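Local atomic coordinates of Sodium/sialic acid symporter SiaT (Proteus mirabilis, PDB entry 5NV9), a protein that couples the inward flow of sodium ions to the uptake of the sialic acid N-acetylneuraminic acid across the bacterial inner membrane. Residues Gly81-Ile86 with Ile284-Phe289; Trp227-Thr232 with Leu239-Leu244; Ile444-Ala449 with Gly462-Met467. All coordinates share one frame; numbering follows the deposited sequence.

Contact 1 (Gly81-Ile86 with Ile284-Phe289). With SLB (N-acetyl-beta-neuraminic acid), chain D.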
loop_
_atom_site.group_PDB
_atom_site.type_symbol
_atom_site.label_atom_id
_atom_site.label_comp_id
_atom_site.label_asym_id
_atom_site.label_seq_id
_atom_site.Cartn_x
_atom_site.Cartn_y
_atom_site.Cartn_z
ATOM N N GLY A 81 8.999 -6.977 -9.507
ATOM C CA GLY A 81 7.895 -6.899 -8.553
ATOM C C GLY A 81 6.551 -6.473 -9.080
ATOM O O GLY A 81 5.530 -7.047 -8.707
ATOM N N GLN A 82 6.540 -5.441 -9.933
ATOM C CA GLN A 82 5.322 -4.905 -10.538
ATOM C C GLN A 82 4.620 -5.884 -11.458
ATOM O O GLN A 82 3.377 -6.015 -11.457
ATOM C CB GLN A 82 5.652 -3.627 -11.362
ATOM C CG GLN A 82 6.479 -2.629 -10.595
ATOM C CD GLN A 82 5.680 -1.957 -9.491
ATOM O OE1 GLN A 82 4.458 -1.872 -9.553
ATOM N NE2 GLN A 82 6.371 -1.373 -8.553
ATOM N N TYR A 83 5.417 -6.563 -12.267
ATOM C CA TYR A 83 4.880 -7.526 -13.213
ATOM C C TYR A 83 4.394 -8.806 -12.534
ATOM O O TYR A 83 3.445 -9.432 -13.000
ATOM C CB TYR A 83 5.872 -7.729 -14.394
ATOM C CG TYR A 83 5.988 -6.402 -15.129
ATOM C CD1 TYR A 83 4.976 -5.950 -15.947
ATOM C CD2 TYR A 83 7.048 -5.539 -14.900
ATOM C CE1 TYR A 83 5.024 -4.697 -16.547
ATOM C CE2 TYR A 83 7.106 -4.283 -15.502
ATOM C CZ TYR A 83 6.083 -3.870 -16.316
ATOM O OH TYR A 83 6.155 -2.652 -16.948
ATOM N N LEU A 84 4.973 -9.158 -11.401
ATOM C CA LEU A 84 4.455 -10.307 -10.634
ATOM C C LEU A 84 3.110 -9.957 -10.000
ATOM O O LEU A 84 2.355 -10.814 -9.723
ATOM C CB LEU A 84 5.408 -10.730 -9.526
ATOM C CG LEU A 84 6.720 -11.313 -10.049
ATOM C CD1 LEU A 84 7.730 -11.579 -8.916
ATOM C CD2 LEU A 84 6.460 -12.565 -10.860
ATOM N N ALA A 85 2.859 -8.682 -9.772
ATOM C CA ALA A 85 1.639 -8.177 -9.115
ATOM C C ALA A 85 0.517 -8.233 -10.121
ATOM O O ALA A 85 -0.647 -8.389 -9.746
ATOM C CB ALA A 85 1.832 -6.758 -8.628
ATOM N N ILE A 86 0.859 -8.088 -11.398
ATOM C CA ILE A 86 -0.131 -8.251 -12.448
ATOM C C ILE A 86 -0.352 -9.742 -12.708
ATOM O O ILE A 86 -1.486 -10.177 -12.810
ATOM C CB ILE A 86 0.310 -7.557 -13.733
ATOM C CG1 ILE A 86 0.480 -6.071 -13.477
ATOM C CG2 ILE A 86 -0.640 -7.853 -14.901
ATOM C CD1 ILE A 86 1.113 -5.358 -14.653
ATOM N N ILE A 284 2.685 2.895 -15.314
ATOM C CA ILE A 284 3.191 3.953 -14.406
ATOM C C ILE A 284 4.527 3.736 -13.625
ATOM O O ILE A 284 5.379 4.612 -13.687
ATOM C CB ILE A 284 2.029 4.527 -13.571
ATOM C CG1 ILE A 284 0.984 5.160 -14.533
ATOM C CG2 ILE A 284 2.478 5.572 -12.557
ATOM C CD1 ILE A 284 1.471 6.247 -15.504
ATOM N N PRO A 285 4.707 2.607 -12.850
ATOM C CA PRO A 285 5.952 2.303 -12.134
ATOM C C PRO A 285 7.195 2.416 -12.968
ATOM O O PRO A 285 8.239 2.848 -12.455
ATOM C CB PRO A 285 5.747 0.839 -11.687
ATOM C CG PRO A 285 4.288 0.858 -11.376
ATOM C CD PRO A 285 3.680 1.624 -12.515
ATOM N N ILE A 286 7.120 2.009 -14.232
ATOM C CA ILE A 286 8.235 2.177 -15.128
ATOM C C ILE A 286 8.744 3.632 -15.076
ATOM O O ILE A 286 9.957 3.875 -15.128
ATOM C CB ILE A 286 7.863 1.930 -16.592
ATOM C CG1 ILE A 286 7.463 0.500 -16.848
ATOM C CG2 ILE A 286 9.056 2.217 -17.489
ATOM C CD1 ILE A 286 6.937 0.294 -18.267
ATOM N N PHE A 287 7.829 4.597 -14.987
ATOM C CA PHE A 287 8.251 6.021 -14.938
ATOM C C PHE A 287 9.020 6.362 -13.668
ATOM O O PHE A 287 9.950 7.188 -13.748
ATOM C CB PHE A 287 7.118 7.007 -15.184
ATOM C CG PHE A 287 6.704 7.072 -16.606
ATOM C CD1 PHE A 287 5.793 6.152 -17.122
ATOM C CD2 PHE A 287 7.232 8.031 -17.449
ATOM C CE1 PHE A 287 5.423 6.190 -18.460
ATOM C CE2 PHE A 287 6.878 8.052 -18.786
ATOM C CZ PHE A 287 5.975 7.133 -19.295
ATOM N N PHE A 288 8.710 5.698 -12.540
ATOM C CA PHE A 288 9.462 5.945 -11.299
ATOM C C PHE A 288 10.919 5.434 -11.409
ATOM O O PHE A 288 11.840 6.092 -10.955
ATOM C CB PHE A 288 8.714 5.425 -10.081
ATOM C CG PHE A 288 7.485 6.228 -9.770
ATOM C CD1 PHE A 288 7.593 7.477 -9.161
ATOM C CD2 PHE A 288 6.233 5.794 -10.126
ATOM C CE1 PHE A 288 6.462 8.278 -8.938
ATOM C CE2 PHE A 288 5.095 6.593 -9.909
ATOM C CZ PHE A 288 5.207 7.814 -9.284
ATOM N N PHE A 289 11.111 4.282 -12.029
ATOM C CA PHE A 289 12.466 3.781 -12.311
ATOM C C PHE A 289 13.145 4.732 -13.283
ATOM O O PHE A 289 14.289 5.135 -13.052
ATOM C CB PHE A 289 12.410 2.349 -12.885
ATOM C CG PHE A 289 12.107 1.326 -11.835
ATOM C CD1 PHE A 289 13.127 0.852 -11.033
ATOM C CD2 PHE A 289 10.788 0.913 -11.557
ATOM C CE1 PHE A 289 12.865 -0.091 -10.028
ATOM C CE2 PHE A 289 10.533 -0.005 -10.519
ATOM C CZ PHE A 289 11.579 -0.494 -9.743
HETATM C C1 SLB D . 4.016 1.536 -1.726
HETATM C C2 SLB D . 4.022 0.101 -2.175
HETATM C C3 SLB D . 5.310 -0.550 -1.728
HETATM C C4 SLB D . 5.500 -1.962 -2.327
HETATM C C5 SLB D . 5.481 -1.768 -3.843
HETATM C C6 SLB D . 4.154 -1.104 -4.270
HETATM C C7 SLB D . 4.025 -0.837 -5.776
HETATM C C8 SLB D . 2.718 -0.170 -6.113
HETATM C C9 SLB D . 2.518 -0.056 -7.624
HETATM C C10 SLB D . 6.652 -3.297 -5.385
HETATM C C11 SLB D . 6.436 -4.518 -6.242
HETATM N N5 SLB D . 5.639 -3.052 -4.542
HETATM O O1A SLB D . 4.443 2.425 -2.541
HETATM O O1B SLB D . 3.630 1.795 -0.523
HETATM O O2 SLB D . 2.880 -0.624 -1.635
HETATM O O4 SLB D . 6.786 -2.545 -1.919
HETATM O O6 SLB D . 4.002 0.153 -3.616
HETATM O O7 SLB D . 5.058 0.045 -6.227
HETATM O O8 SLB D . 1.638 -0.897 -5.539
HETATM O O9 SLB D . 2.393 -1.353 -8.260
HETATM O O10 SLB D . 7.646 -2.562 -5.497
#
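Gln-82 and Pro-285 meet by van der Waals packing of ring carbons on an amide. The pyrrolidine ring of Pro-285 covers one face of that amide: its CG is 3.3 Å from Gln-82 OE1, and its CB packs on the glutamine carbons, 3.6 Å from Gln-82 CD. A proline suits this place because its ring offers CB and CG without competing for the amide's hydrogen bonds; having no N-H, it also fits the kink of its helix, where the N atoms of Pro-285 and Ile-286 lack bonds to the turn before. One residue further along each segment, Tyr-83 extends its phenol across to Ile-286 at about a right angle, so that Tyr-83 OH sits 3.3 Å from Ile-286 CD1.

The hydrogen bonds of the Gln-82 amide go to the ligand, whose hydroxyls meet it close to its plane. O9 of N-acetyl-beta-neuraminic acid donates a very short bond of 2.5 Å to Gln-82 OE1, while Gln-82 NE2 gives a nearly straight one, 3.0 Å and 171°, to O7 of the sugar. Two bonds to the glycerol chain fix which way round the amide lies. The side chain reaches them by bending at chi2 (-71°). Gly-81, with no side chain, lets the acetyl methyl C11 come to 3.4 Å from Gly-81 C.

Tyr-83 OH is hydrogen-bonded to Ala-282 O, one turn before Ile-286, and Gly-81 O receives Asn-247 ND2. Helix 267-301 thus adjoins helix 80-87 through Pro-285 and Ile-286, helix 61-73 through Phe-288 and Phe-289, and helix 155-203 through Phe-287.

Contact 2 (Trp227-Thr232 with Leu239-Leu244). With SLB (N-acetyl-beta-neuraminic acid), chain D.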
loop_
_atom_site.group_PDB
_atom_site.type_symbol
_atom_site.label_atom_id
_atom_site.label_comp_id
_atom_site.label_asym_id
_atom_site.label_seq_id
_atom_site.Cartn_x
_atom_site.Cartn_y
_atom_site.Cartn_z
ATOM N N TRP A 227 21.865 -12.062 -11.141
ATOM C CA TRP A 227 21.177 -13.321 -11.368
ATOM C C TRP A 227 21.991 -14.391 -10.616
ATOM O O TRP A 227 22.868 -15.029 -11.183
ATOM C CB TRP A 227 21.024 -13.649 -12.864
ATOM C CG TRP A 227 20.305 -14.949 -13.089
ATOM C CD1 TRP A 227 20.866 -16.129 -13.475
ATOM C CD2 TRP A 227 18.895 -15.219 -12.906
ATOM N NE1 TRP A 227 19.900 -17.118 -13.562
ATOM C CE2 TRP A 227 18.686 -16.587 -13.216
ATOM C CE3 TRP A 227 17.801 -14.444 -12.526
ATOM C CZ2 TRP A 227 17.440 -17.195 -13.135
ATOM C CZ3 TRP A 227 16.541 -15.056 -12.454
ATOM C CH2 TRP A 227 16.382 -16.417 -12.757
ATOM N N ARG A 228 21.692 -14.574 -9.334
ATOM C CA ARG A 228 22.440 -15.486 -8.504
ATOM C C ARG A 228 21.607 -15.734 -7.295
ATOM O O ARG A 228 20.891 -14.857 -6.889
ATOM C CB ARG A 228 23.794 -14.894 -8.099
ATOM C CG ARG A 228 23.727 -13.614 -7.309
ATOM C CD ARG A 228 25.113 -13.096 -6.946
ATOM N NE ARG A 228 24.952 -11.706 -6.491
ATOM C CZ ARG A 228 24.924 -11.268 -5.223
ATOM N NH1 ARG A 228 25.134 -12.053 -4.192
ATOM N NH2 ARG A 228 24.691 -9.983 -4.979
ATOM N N TRP A 229 21.670 -16.938 -6.735
ATOM C CA TRP A 229 21.016 -17.201 -5.467
ATOM C C TRP A 229 21.745 -16.469 -4.315
ATOM O O TRP A 229 22.982 -16.352 -4.306
ATOM C CB TRP A 229 20.976 -18.731 -5.154
ATOM C CG TRP A 229 20.086 -18.938 -4.007
ATOM C CD1 TRP A 229 20.439 -19.228 -2.709
ATOM C CD2 TRP A 229 18.668 -18.711 -3.996
ATOM N NE1 TRP A 229 19.305 -19.223 -1.893
ATOM C CE2 TRP A 229 18.214 -18.912 -2.666
ATOM C CE3 TRP A 229 17.744 -18.353 -4.979
ATOM C CZ2 TRP A 229 16.882 -18.799 -2.311
ATOM C CZ3 TRP A 229 16.424 -18.217 -4.613
ATOM C CH2 TRP A 229 16.002 -18.446 -3.287
ATOM N N SER A 230 20.986 -16.045 -3.312
ATOM C CA SER A 230 21.575 -15.542 -2.086
ATOM C C SER A 230 20.592 -15.768 -0.954
ATOM O O SER A 230 19.403 -15.903 -1.173
ATOM C CB SER A 230 21.954 -14.073 -2.243
ATOM O OG SER A 230 22.619 -13.550 -1.105
ATOM N N TRP A 231 21.116 -15.885 0.259
ATOM C CA TRP A 231 20.317 -15.894 1.461
ATOM C C TRP A 231 20.317 -14.499 2.085
ATOM O O TRP A 231 19.450 -14.187 2.894
ATOM C CB TRP A 231 20.823 -16.978 2.451
ATOM C CG TRP A 231 20.648 -18.404 1.963
ATOM C CD1 TRP A 231 21.645 -19.257 1.575
ATOM C CD2 TRP A 231 19.411 -19.134 1.776
ATOM N NE1 TRP A 231 21.119 -20.455 1.165
ATOM C CE2 TRP A 231 19.759 -20.422 1.282
ATOM C CE3 TRP A 231 18.055 -18.832 1.977
ATOM C CZ2 TRP A 231 18.801 -21.412 0.996
ATOM C CZ3 TRP A 231 17.088 -19.828 1.699
ATOM C CH2 TRP A 231 17.479 -21.092 1.190
ATOM N N THR A 232 21.247 -13.626 1.684
ATOM C CA THR A 232 21.391 -12.348 2.359
ATOM C C THR A 232 21.115 -11.113 1.479
ATOM O O THR A 232 20.733 -10.071 1.983
ATOM C CB THR A 232 22.798 -12.237 3.014
ATOM O OG1 THR A 232 23.782 -12.303 1.996
ATOM C CG2 THR A 232 23.042 -13.408 4.007
ATOM N N LEU A 239 14.279 -11.281 -4.736
ATOM C CA LEU A 239 13.203 -10.336 -4.902
ATOM C C LEU A 239 12.000 -10.905 -5.714
ATOM O O LEU A 239 10.877 -10.529 -5.449
ATOM C CB LEU A 239 13.708 -8.998 -5.458
ATOM C CG LEU A 239 14.234 -9.011 -6.869
ATOM C CD1 LEU A 239 13.057 -8.941 -7.814
ATOM C CD2 LEU A 239 15.182 -7.842 -7.151
HETATM N N MSE A 240 12.216 -11.838 -6.638
HETATM C CA MSE A 240 11.115 -12.508 -7.311
HETATM C C MSE A 240 10.274 -13.336 -6.353
HETATM O O MSE A 240 9.061 -13.181 -6.334
HETATM C CB MSE A 240 11.578 -13.393 -8.458
HETATM C CG MSE A 240 11.866 -12.494 -9.644
HETATM SE SE MSE A 240 12.653 -13.525 -11.142
HETATM C CE MSE A 240 10.878 -13.886 -11.942
ATOM N N ILE A 241 10.890 -14.202 -5.543
ATOM C CA ILE A 241 10.125 -14.954 -4.556
ATOM C C ILE A 241 9.546 -14.021 -3.494
ATOM O O ILE A 241 8.360 -14.131 -3.158
ATOM C CB ILE A 241 10.937 -16.045 -3.835
ATOM C CG1 ILE A 241 11.750 -16.852 -4.820
ATOM C CG2 ILE A 241 9.983 -17.022 -3.143
ATOM C CD1 ILE A 241 12.965 -17.461 -4.154
ATOM N N GLY A 242 10.355 -13.062 -3.035
ATOM C CA GLY A 242 9.896 -12.066 -2.064
ATOM C C GLY A 242 8.707 -11.234 -2.562
ATOM O O GLY A 242 7.679 -11.104 -1.862
ATOM N N PHE A 243 8.805 -10.667 -3.773
ATOM C CA PHE A 243 7.675 -9.892 -4.305
ATOM C C PHE A 243 6.435 -10.734 -4.642
ATOM O O PHE A 243 5.289 -10.242 -4.454
ATOM C CB PHE A 243 8.051 -9.019 -5.505
ATOM C CG PHE A 243 8.698 -7.718 -5.115
ATOM C CD1 PHE A 243 8.145 -6.922 -4.151
ATOM C CD2 PHE A 243 9.900 -7.338 -5.654
ATOM C CE1 PHE A 243 8.745 -5.715 -3.751
ATOM C CE2 PHE A 243 10.506 -6.147 -5.267
ATOM C CZ PHE A 243 9.932 -5.326 -4.312
ATOM N N LEU A 244 6.637 -11.975 -5.115
ATOM C CA LEU A 244 5.514 -12.857 -5.307
ATOM C C LEU A 244 4.697 -12.949 -4.016
ATOM O O LEU A 244 3.502 -12.722 -4.024
ATOM C CB LEU A 244 5.957 -14.213 -5.760
ATOM C CG LEU A 244 4.851 -15.249 -5.939
ATOM C CD1 LEU A 244 3.909 -14.757 -6.996
ATOM C CD2 LEU A 244 5.538 -16.538 -6.353
HETATM C C1 SLB D . 4.016 1.536 -1.726
HETATM C C2 SLB D . 4.022 0.101 -2.175
HETATM C C3 SLB D . 5.310 -0.550 -1.728
HETATM C C4 SLB D . 5.500 -1.962 -2.327
HETATM C C5 SLB D . 5.481 -1.768 -3.843
HETATM C C6 SLB D . 4.154 -1.104 -4.270
HETATM C C7 SLB D . 4.025 -0.837 -5.776
HETATM C C8 SLB D . 2.718 -0.170 -6.113
HETATM C C9 SLB D . 2.518 -0.056 -7.624
HETATM C C10 SLB D . 6.652 -3.297 -5.385
HETATM C C11 SLB D . 6.436 -4.518 -6.242
HETATM N N5 SLB D . 5.639 -3.052 -4.542
HETATM O O1A SLB D . 4.443 2.425 -2.541
HETATM O O1B SLB D . 3.630 1.795 -0.523
HETATM O O2 SLB D . 2.880 -0.624 -1.635
HETATM O O4 SLB D . 6.786 -2.545 -1.919
HETATM O O6 SLB D . 4.002 0.153 -3.616
HETATM O O7 SLB D . 5.058 0.045 -6.227
HETATM O O8 SLB D . 1.638 -0.897 -5.539
HETATM O O9 SLB D . 2.393 -1.353 -8.260
HETATM O O10 SLB D . 7.646 -2.562 -5.497
#
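Trp-229 and Ile-241 make the close part of this contact. The six-membered end of the indole approaches the isoleucine tip, with Trp-229 CH2 3.3 Å from Ile-241 CD1 and Trp-229 CZ3 3.6 Å from the same methyl. That methyl lies at the edge of the ring and in its plane, and the two side chains cross at about a right angle. With CG anti to the backbone N (chi1 -169°), Trp-229 stretches from the loop to the helix, a span for which a long flat side chain is well suited. The pyrrole N-H of the same indole, NE1, lies over the centre of the Trp-231 ring, 3.4 Å above its plane.

The looser part rests on a single approach, that of Trp-227 to Met-240, which is present as selenomethionine: Trp-227 CZ3 and the selenium, Met-240 SE, are 4.4 Å apart, again at the ring edge. An unbranched, polarisable side chain suits so loose an edge contact. Trp-227 and Trp-229 both lie on the surface. The loop is shaped locally by an ST turn, in which Ser-230 OG accepts from Thr-232 N at 3.1 Å, and by the salt bridge of Arg-228 to Asp-233. What fastens it to the rest of the protein includes the bond from Asn-457 ND2 to Thr-232 O and backbone bonds between Trp-231 and Asn-457.

On the inner side of the helix, Phe-243 belongs to the substrate pocket: C11 of the sialic acid lies over one ring face, 3.5 Å above its plane and offset toward the rim. The periplasmic loop thus covers the outer side of helix 236-253 near its start, while Phe-243 meets Phe-78 and Phe-459, the latter on helix 459-475, edge-to-face.

Contact 3 (Ile444-Ala449 with Gly462-Met467)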
loop_
_atom_site.group_PDB
_atom_site.type_symbol
_atom_site.label_atom_id
_atom_site.label_comp_id
_atom_site.label_asym_id
_atom_site.label_seq_id
_atom_site.Cartn_x
_atom_site.Cartn_y
_atom_site.Cartn_z
ATOM N N ILE A 444 4.756 -18.077 13.386
ATOM C CA ILE A 444 5.246 -16.987 14.211
ATOM C C ILE A 444 6.670 -17.219 14.693
ATOM O O ILE A 444 7.527 -16.325 14.636
ATOM C CB ILE A 444 4.306 -16.690 15.383
ATOM C CG1 ILE A 444 3.066 -15.921 14.864
ATOM C CG2 ILE A 444 5.024 -15.902 16.477
ATOM C CD1 ILE A 444 1.971 -15.877 15.905
ATOM N N ILE A 445 6.910 -18.438 15.154
ATOM C CA ILE A 445 8.191 -18.836 15.620
ATOM C C ILE A 445 9.246 -18.785 14.510
ATOM O O ILE A 445 10.431 -18.420 14.746
ATOM C CB ILE A 445 8.102 -20.278 16.183
ATOM C CG1 ILE A 445 7.354 -20.304 17.504
ATOM C CG2 ILE A 445 9.477 -20.845 16.382
ATOM C CD1 ILE A 445 7.087 -21.713 18.033
ATOM N N ALA A 446 8.844 -19.213 13.320
ATOM C CA ALA A 446 9.756 -19.286 12.222
ATOM C C ALA A 446 10.168 -17.891 11.780
ATOM O O ALA A 446 11.358 -17.685 11.516
ATOM C CB ALA A 446 9.147 -20.042 11.051
ATOM N N VAL A 447 9.200 -16.973 11.713
ATOM C CA VAL A 447 9.491 -15.603 11.309
ATOM C C VAL A 447 10.322 -14.863 12.346
ATOM O O VAL A 447 11.202 -14.083 11.950
ATOM C CB VAL A 447 8.241 -14.752 10.882
ATOM C CG1 VAL A 447 7.465 -15.511 9.832
ATOM C CG2 VAL A 447 7.309 -14.391 12.034
ATOM N N LEU A 448 10.066 -15.079 13.637
ATOM C CA LEU A 448 10.863 -14.399 14.683
ATOM C C LEU A 448 12.305 -14.940 14.604
ATOM O O LEU A 448 13.267 -14.166 14.686
ATOM C CB LEU A 448 10.319 -14.640 16.104
ATOM C CG LEU A 448 8.938 -14.121 16.440
ATOM C CD1 LEU A 448 8.477 -14.781 17.745
ATOM C CD2 LEU A 448 8.969 -12.583 16.499
ATOM N N ALA A 449 12.452 -16.267 14.460
ATOM C CA ALA A 449 13.796 -16.864 14.169
ATOM C C ALA A 449 14.511 -16.196 12.967
ATOM O O ALA A 449 15.715 -15.829 13.078
ATOM C CB ALA A 449 13.683 -18.353 13.936
ATOM N N GLY A 462 8.314 -12.959 4.390
ATOM C CA GLY A 462 6.947 -13.221 3.913
ATOM C C GLY A 462 6.745 -14.655 3.454
ATOM O O GLY A 462 5.736 -15.272 3.781
ATOM N N VAL A 463 7.719 -15.180 2.711
ATOM C CA VAL A 463 7.685 -16.522 2.134
ATOM C C VAL A 463 7.653 -17.572 3.284
ATOM O O VAL A 463 6.858 -18.511 3.292
ATOM C CB VAL A 463 8.970 -16.792 1.270
ATOM C CG1 VAL A 463 8.803 -18.087 0.482
ATOM C CG2 VAL A 463 9.255 -15.643 0.307
ATOM N N ILE A 464 8.516 -17.347 4.280
ATOM C CA ILE A 464 8.678 -18.229 5.442
ATOM C C ILE A 464 7.370 -18.226 6.212
ATOM O O ILE A 464 6.863 -19.275 6.574
ATOM C CB ILE A 464 9.869 -17.773 6.344
ATOM C CG1 ILE A 464 11.205 -18.303 5.740
ATOM C CG2 ILE A 464 9.722 -18.261 7.783
ATOM C CD1 ILE A 464 12.469 -17.646 6.233
ATOM N N GLY A 465 6.871 -17.034 6.493
ATOM C CA GLY A 465 5.634 -16.884 7.214
ATOM C C GLY A 465 4.486 -17.580 6.499
ATOM O O GLY A 465 3.760 -18.366 7.100
ATOM N N SER A 466 4.343 -17.303 5.212
ATOM C CA SER A 466 3.281 -17.904 4.417
ATOM C C SER A 466 3.398 -19.406 4.338
ATOM O O SER A 466 2.444 -20.113 4.640
ATOM C CB SER A 466 3.254 -17.316 2.997
ATOM O OG SER A 466 2.645 -16.031 3.046
HETATM N N MSE A 467 4.551 -19.879 3.893
HETATM C CA MSE A 467 4.722 -21.325 3.625
HETATM C C MSE A 467 4.694 -22.168 4.910
HETATM O O MSE A 467 4.366 -23.346 4.860
HETATM C CB MSE A 467 5.951 -21.578 2.778
HETATM C CG MSE A 467 5.794 -21.041 1.359
HETATM SE SE MSE A 467 4.129 -21.687 0.476
HETATM C CE MSE A 467 4.440 -23.610 0.775
#
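Val-447 packs onto Gly-465, the residues whose CA atoms come nearest across the two helices, at 5.8 Å. The bond from CA to CB of Val-447 runs along the flank of the interface, and it is the branch beyond that makes the contact. CG2 sits between the backbone N and the carbonyl carbon, leaving CG1 as the branch directed to Gly-465. CG1, anti to the carbonyl carbon (chi1 -52°), comes to 3.5 Å from Gly-465 CA, tighter than usual for two carbons, and to 3.7 Å from Gly-465 N. The same methyl is 4.1 Å from Ile-464 CG2. The side chain as a whole also packs on Leu-413 and Met-414. Glycine suits position 465 because a CB there would sit close against CG1.

Beside it, Ala-446 CB meets Ile-464 CG2 at 3.8 Å, a small residue making room for a branched one. Ser-443 OG, bonded to Gly-465 O, adds a polar tie beside these apolar contacts.

The segment axes approach to 8.6 Å and run nearly antiparallel, at 164°. Helices 433-452 and 459-475 form a transmembrane helical hairpin, packed closely where Ala-446 and Gly-465 meet the branched Ile-464 and Val-447, away from the substrate and sodium sites.

Overall arrangement
After four earlier helices the chain reaches helix 80-87, and helix 267-301 comes back to it almost 200 residues later, closing contact 1. Contact 2 is nested inside that long loop and is itself a short one, folding the periplasmic segment 227-232 back on helix 236-253. Contact 3 follows in series, closing the turn between two successive C-terminal helices. Contacts 1 and 2 touch, Leu-84 CD1 lying 3.3 Å from Met-240 O, and both reach the sialic acid. Contact 2 also meets contact 3 through Ile-241 and Val-463, so helix 236-253 links the substrate pocket of the LeuT fold to the C-terminal hairpin; contacts 1 and 3 do not touch.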